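Long-range contact in uncharacterized protein (Helicobacter pylori, PDB 4O5J), which probably mediates adhesion of the bacterium to host cells by binding sialylated glycans through its extracellular domain: residues A313-K325 and P336-Q348. Numbering follows the deposited sequence.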
loop_
_atom_site.group_PDB
_atom_site.type_symbol
_atom_site.label_atom_id
_atom_site.label_comp_id
_atom_site.label_asym_id
_atom_site.label_seq_id
_atom_site.Cartn_x
_atom_site.Cartn_y
_atom_site.Cartn_z
ATOM N N ALA A 313 0.773 17.558 -5.821
ATOM C CA ALA A 313 1.329 18.239 -4.661
ATOM C C ALA A 313 0.319 19.119 -3.947
ATOM O O ALA A 313 0.297 19.153 -2.729
ATOM C CB ALA A 313 2.654 19.081 -5.051
ATOM N N GLU A 314 -0.458 19.896 -4.682
ATOM C CA GLU A 314 -1.371 20.810 -4.058
ATOM C C GLU A 314 -2.530 20.038 -3.398
ATOM O O GLU A 314 -3.016 20.442 -2.342
ATOM C CB GLU A 314 -1.940 21.755 -5.122
ATOM C CG GLU A 314 -2.848 22.806 -4.512
ATOM C CD GLU A 314 -2.137 23.816 -3.609
ATOM O OE1 GLU A 314 -0.929 24.067 -3.854
ATOM O OE2 GLU A 314 -2.788 24.379 -2.684
ATOM N N GLN A 315 -2.988 18.969 -4.024
ATOM C CA GLN A 315 -4.049 18.139 -3.420
ATOM C C GLN A 315 -3.516 17.464 -2.160
ATOM O O GLN A 315 -4.219 17.389 -1.156
ATOM C CB GLN A 315 -4.576 17.101 -4.403
ATOM C CG GLN A 315 -5.326 17.754 -5.548
ATOM C CD GLN A 315 -5.747 16.717 -6.569
ATOM O OE1 GLN A 315 -5.753 15.526 -6.295
ATOM N NE2 GLN A 315 -6.130 17.178 -7.769
ATOM N N TYR A 316 -2.275 17.012 -2.188
ATOM C CA TYR A 316 -1.683 16.370 -1.035
ATOM C C TYR A 316 -1.585 17.396 0.095
ATOM O O TYR A 316 -1.852 17.065 1.271
ATOM C CB TYR A 316 -0.307 15.788 -1.389
ATOM C CG TYR A 316 0.333 15.018 -0.271
ATOM C CD1 TYR A 316 -0.180 13.773 0.110
ATOM C CD2 TYR A 316 1.418 15.511 0.465
ATOM C CE1 TYR A 316 0.357 13.043 1.150
ATOM C CE2 TYR A 316 1.969 14.756 1.540
ATOM C CZ TYR A 316 1.431 13.530 1.862
ATOM O OH TYR A 316 1.953 12.760 2.885
ATOM N N LYS A 317 -1.204 18.642 -0.254
ATOM C CA LYS A 317 -1.078 19.683 0.772
ATOM C C LYS A 317 -2.426 19.884 1.484
ATOM O O LYS A 317 -2.467 20.051 2.692
ATOM C CB LYS A 317 -0.554 21.018 0.157
ATOM C CG LYS A 317 -0.438 22.173 1.109
ATOM C CD LYS A 317 0.499 21.908 2.297
ATOM C CE LYS A 317 1.976 21.705 1.913
ATOM N NZ LYS A 317 2.904 21.197 3.008
ATOM N N TYR A 318 -3.527 19.908 0.732
ATOM C CA TYR A 318 -4.880 20.062 1.323
ATOM C C TYR A 318 -5.154 18.877 2.270
ATOM O O TYR A 318 -5.587 19.071 3.395
ATOM C CB TYR A 318 -5.951 20.084 0.251
ATOM C CG TYR A 318 -6.304 21.419 -0.264
ATOM C CD1 TYR A 318 -7.530 22.022 0.078
ATOM C CD2 TYR A 318 -5.424 22.160 -1.106
ATOM C CE1 TYR A 318 -7.884 23.252 -0.412
ATOM C CE2 TYR A 318 -5.821 23.426 -1.591
ATOM C CZ TYR A 318 -7.016 23.959 -1.236
ATOM O OH TYR A 318 -7.403 25.236 -1.686
ATOM N N LEU A 319 -4.853 17.675 1.816
ATOM C CA LEU A 319 -5.021 16.470 2.614
ATOM C C LEU A 319 -4.207 16.551 3.919
ATOM O O LEU A 319 -4.732 16.298 5.003
ATOM C CB LEU A 319 -4.561 15.269 1.803
ATOM C CG LEU A 319 -4.792 13.879 2.384
ATOM C CD1 LEU A 319 -6.315 13.574 2.541
ATOM C CD2 LEU A 319 -4.177 12.861 1.420
ATOM N N GLU A 320 -2.929 16.905 3.839
ATOM C CA GLU A 320 -2.080 17.016 5.037
ATOM C C GLU A 320 -2.606 18.069 5.985
ATOM O O GLU A 320 -2.411 17.960 7.192
ATOM C CB GLU A 320 -0.680 17.499 4.638
ATOM C CG GLU A 320 0.143 16.393 4.145
ATOM C CD GLU A 320 1.544 16.889 3.873
ATOM O OE1 GLU A 320 1.609 18.031 3.295
ATOM O OE2 GLU A 320 2.536 16.137 4.207
ATOM N N LYS A 321 -3.259 19.101 5.453
ATOM C CA LYS A 321 -3.643 20.243 6.299
ATOM C C LYS A 321 -5.139 20.232 6.602
ATOM O O LYS A 321 -5.701 21.221 7.098
ATOM C CB LYS A 321 -3.224 21.553 5.657
ATOM C CG LYS A 321 -1.738 21.703 5.440
ATOM C CD LYS A 321 -1.046 21.989 6.691
ATOM C CE LYS A 321 0.396 22.333 6.395
ATOM N NZ LYS A 321 0.879 22.779 7.711
ATOM N N ALA A 322 -5.805 19.122 6.273
ATOM C CA ALA A 322 -7.276 19.044 6.342
ATOM C C ALA A 322 -7.765 19.394 7.743
ATOM O O ALA A 322 -8.869 19.892 7.898
ATOM C CB ALA A 322 -7.775 17.645 5.918
ATOM N N TYR A 323 -6.919 19.169 8.759
ATOM C CA TYR A 323 -7.329 19.382 10.128
ATOM C C TYR A 323 -7.415 20.858 10.446
ATOM O O TYR A 323 -7.953 21.213 11.493
ATOM C CB TYR A 323 -6.379 18.694 11.111
ATOM C CG TYR A 323 -5.016 19.367 11.193
ATOM C CD1 TYR A 323 -4.721 20.292 12.191
ATOM C CD2 TYR A 323 -4.024 19.093 10.249
ATOM C CE1 TYR A 323 -3.468 20.890 12.247
ATOM C CE2 TYR A 323 -2.757 19.703 10.311
ATOM C CZ TYR A 323 -2.501 20.586 11.304
ATOM O OH TYR A 323 -1.262 21.195 11.363
ATOM N N LEU A 324 -6.885 21.716 9.573
ATOM C CA LEU A 324 -6.924 23.164 9.766
ATOM C C LEU A 324 -8.142 23.782 9.068
ATOM O O LEU A 324 -8.344 24.989 9.110
ATOM C CB LEU A 324 -5.639 23.835 9.228
ATOM C CG LEU A 324 -4.441 23.461 10.094
ATOM C CD1 LEU A 324 -3.154 23.832 9.386
ATOM C CD2 LEU A 324 -4.535 24.109 11.475
ATOM N N LYS A 325 -8.939 22.963 8.410
ATOM C CA LYS A 325 -10.120 23.466 7.725
ATOM C C LYS A 325 -11.042 24.208 8.675
ATOM O O LYS A 325 -11.310 23.716 9.763
ATOM C CB LYS A 325 -10.834 22.333 7.048
ATOM C CG LYS A 325 -11.985 22.712 6.163
ATOM C CD LYS A 325 -12.501 21.420 5.501
ATOM C CE LYS A 325 -13.914 21.655 4.974
ATOM N NZ LYS A 325 -14.561 20.402 4.552
ATOM N N PRO A 336 -11.183 18.737 15.395
ATOM C CA PRO A 336 -11.022 18.385 13.967
ATOM C C PRO A 336 -10.226 17.088 13.849
ATOM O O PRO A 336 -9.661 16.643 14.866
ATOM C CB PRO A 336 -10.202 19.556 13.394
ATOM C CG PRO A 336 -9.425 20.083 14.592
ATOM C CD PRO A 336 -10.369 19.912 15.770
ATOM N N TYR A 337 -10.169 16.473 12.655
ATOM C CA TYR A 337 -9.353 15.266 12.474
ATOM C C TYR A 337 -7.818 15.541 12.422
ATOM O O TYR A 337 -7.268 15.741 11.338
ATOM C CB TYR A 337 -9.850 14.446 11.269
ATOM C CG TYR A 337 -9.112 13.187 11.078
ATOM C CD1 TYR A 337 -9.276 12.144 12.009
ATOM C CD2 TYR A 337 -8.230 13.011 9.960
ATOM C CE1 TYR A 337 -8.571 10.955 11.837
ATOM C CE2 TYR A 337 -7.522 11.790 9.771
ATOM C CZ TYR A 337 -7.703 10.769 10.731
ATOM O OH TYR A 337 -7.057 9.505 10.642
ATOM N N ARG A 338 -7.163 15.545 13.600
ATOM C CA ARG A 338 -5.741 15.926 13.752
ATOM C C ARG A 338 -4.751 14.838 13.333
ATOM O O ARG A 338 -3.585 15.155 13.035
ATOM C CB ARG A 338 -5.441 16.421 15.163
ATOM C CG ARG A 338 -6.015 17.827 15.396
ATOM C CD ARG A 338 -5.585 18.471 16.703
ATOM N NE ARG A 338 -4.133 18.621 16.780
ATOM C CZ ARG A 338 -3.436 19.669 16.327
ATOM N NH1 ARG A 338 -4.049 20.695 15.723
ATOM N NH2 ARG A 338 -2.107 19.680 16.484
ATOM N N GLN A 339 -5.220 13.577 13.279
ATOM C CA GLN A 339 -4.389 12.418 12.940
ATOM C C GLN A 339 -3.629 12.671 11.625
ATOM O O GLN A 339 -2.525 12.155 11.421
ATOM C CB GLN A 339 -5.244 11.103 12.852
ATOM C CG GLN A 339 -5.595 10.547 14.183
ATOM C CD GLN A 339 -4.320 10.146 14.857
ATOM O OE1 GLN A 339 -3.553 9.368 14.304
ATOM N NE2 GLN A 339 -4.052 10.707 16.025
ATOM N N VAL A 340 -4.228 13.478 10.751
ATOM C CA VAL A 340 -3.696 13.768 9.438
ATOM C C VAL A 340 -2.281 14.436 9.546
ATOM O O VAL A 340 -1.557 14.563 8.551
ATOM C CB VAL A 340 -4.749 14.586 8.610
ATOM C CG1 VAL A 340 -4.447 16.076 8.628
ATOM C CG2 VAL A 340 -4.838 14.062 7.192
ATOM N N VAL A 341 -1.889 14.822 10.767
ATOM C CA VAL A 341 -0.632 15.482 10.985
ATOM C C VAL A 341 0.475 14.405 10.998
ATOM O O VAL A 341 1.649 14.693 10.781
ATOM C CB VAL A 341 -0.696 16.340 12.271
ATOM C CG1 VAL A 341 -0.330 15.522 13.505
ATOM C CG2 VAL A 341 0.195 17.517 12.126
ATOM N N ASN A 342 0.092 13.160 11.241
ATOM C CA ASN A 342 1.026 12.048 11.181
ATOM C C ASN A 342 1.162 11.457 9.801
ATOM O O ASN A 342 1.980 10.568 9.606
ATOM C CB ASN A 342 0.588 10.941 12.136
ATOM C CG ASN A 342 0.478 11.453 13.565
ATOM O OD1 ASN A 342 1.318 12.216 14.018
ATOM N ND2 ASN A 342 -0.567 11.069 14.263
ATOM N N LEU A 343 0.349 11.932 8.847
ATOM C CA LEU A 343 0.238 11.260 7.538
ATOM C C LEU A 343 1.576 11.164 6.806
ATOM O O LEU A 343 2.012 10.080 6.405
ATOM C CB LEU A 343 -0.803 11.931 6.663
ATOM C CG LEU A 343 -0.923 11.302 5.305
ATOM C CD1 LEU A 343 -1.209 9.787 5.411
ATOM C CD2 LEU A 343 -1.973 12.021 4.455
ATOM N N ASN A 344 2.238 12.289 6.655
ATOM C CA ASN A 344 3.415 12.307 5.876
ATOM C C ASN A 344 4.544 11.424 6.463
ATOM O O ASN A 344 5.292 10.775 5.724
ATOM C CB ASN A 344 3.877 13.723 5.604
ATOM C CG ASN A 344 4.962 13.726 4.545
ATOM O OD1 ASN A 344 6.142 13.812 4.857
ATOM N ND2 ASN A 344 4.575 13.472 3.296
ATOM N N GLN A 345 4.667 11.382 7.776
ATOM C CA GLN A 345 5.649 10.538 8.415
ATOM C C GLN A 345 5.318 9.054 8.108
ATOM O O GLN A 345 6.202 8.243 7.801
ATOM C CB GLN A 345 5.654 10.791 9.925
ATOM C CG GLN A 345 6.365 9.718 10.703
ATOM C CD GLN A 345 7.886 9.741 10.426
ATOM O OE1 GLN A 345 8.584 10.641 10.887
ATOM N NE2 GLN A 345 8.397 8.765 9.658
ATOM N N GLU A 346 4.040 8.706 8.155
ATOM C CA GLU A 346 3.641 7.318 7.884
ATOM C C GLU A 346 3.929 6.930 6.431
ATOM O O GLU A 346 4.379 5.806 6.142
ATOM C CB GLU A 346 2.167 7.162 8.167
ATOM C CG GLU A 346 1.870 7.286 9.634
ATOM C CD GLU A 346 0.368 7.411 9.918
ATOM O OE1 GLU A 346 -0.435 7.563 8.974
ATOM O OE2 GLU A 346 -0.024 7.382 11.093
ATOM N N VAL A 347 3.661 7.847 5.509
ATOM C CA VAL A 347 3.934 7.622 4.102
ATOM C C VAL A 347 5.445 7.434 3.875
ATOM O O VAL A 347 5.876 6.512 3.158
ATOM C CB VAL A 347 3.402 8.783 3.230
ATOM C CG1 VAL A 347 3.914 8.659 1.783
ATOM C CG2 VAL A 347 1.882 8.801 3.300
ATOM N N GLN A 348 6.251 8.281 4.513
ATOM C CA GLN A 348 7.711 8.171 4.352
ATOM C C GLN A 348 8.186 6.845 4.919
ATOM O O GLN A 348 9.092 6.215 4.397
ATOM C CB GLN A 348 8.420 9.304 5.051
ATOM C CG GLN A 348 8.162 10.665 4.376
ATOM C CD GLN A 348 8.430 10.664 2.858
ATOM O OE1 GLN A 348 9.533 10.307 2.408
ATOM N NE2 GLN A 348 7.425 11.083 2.069
#
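Y323, L319 and Y316, along 313-325, pack against V340, L343 and N344 where the chain returns into the long helix 343-396. This is a helix-loop-helix in the helical adhesion domain: short helix 313-320 runs out through a 3-10 segment, and the axis of 313-320 makes 121° with that of 343-348.

The apolar contacts form two groups. V340 points at the end of the short helix; its CG1 meets the edge of the Y323 ring, 3.5 Å from CD2. Next to this, L319 and L343 cross at about a right angle with their CD2 atoms 3.8 Å apart, and L319 also reaches V242 and I246 of helix 241-268. Y337 packs on helices 82-101 and 146-163, its OH hydrogen-bonded to Q163 OE1.

Carbonyl oxygens take further contacts: V340 CG2 lies against L319 O and V340 CG1 is 3.1 Å from E320 O, Y323 CB sits 3.1 Å from Y337 O, and P336 CB rests on Y323 O.

A single hydrogen bond joins the segments. With CG anti to the backbone N (chi1 -176°), the Y316 ring swings its hydroxyl across to helix 343-348. E320, its OE1 weakly paired with K317 NZ, brings OE2 beside N344 CB. From N344, ND2 donates to Y316 OH at 2.7 Å, nearly straight at 161°, with the oxygen in the amide plane.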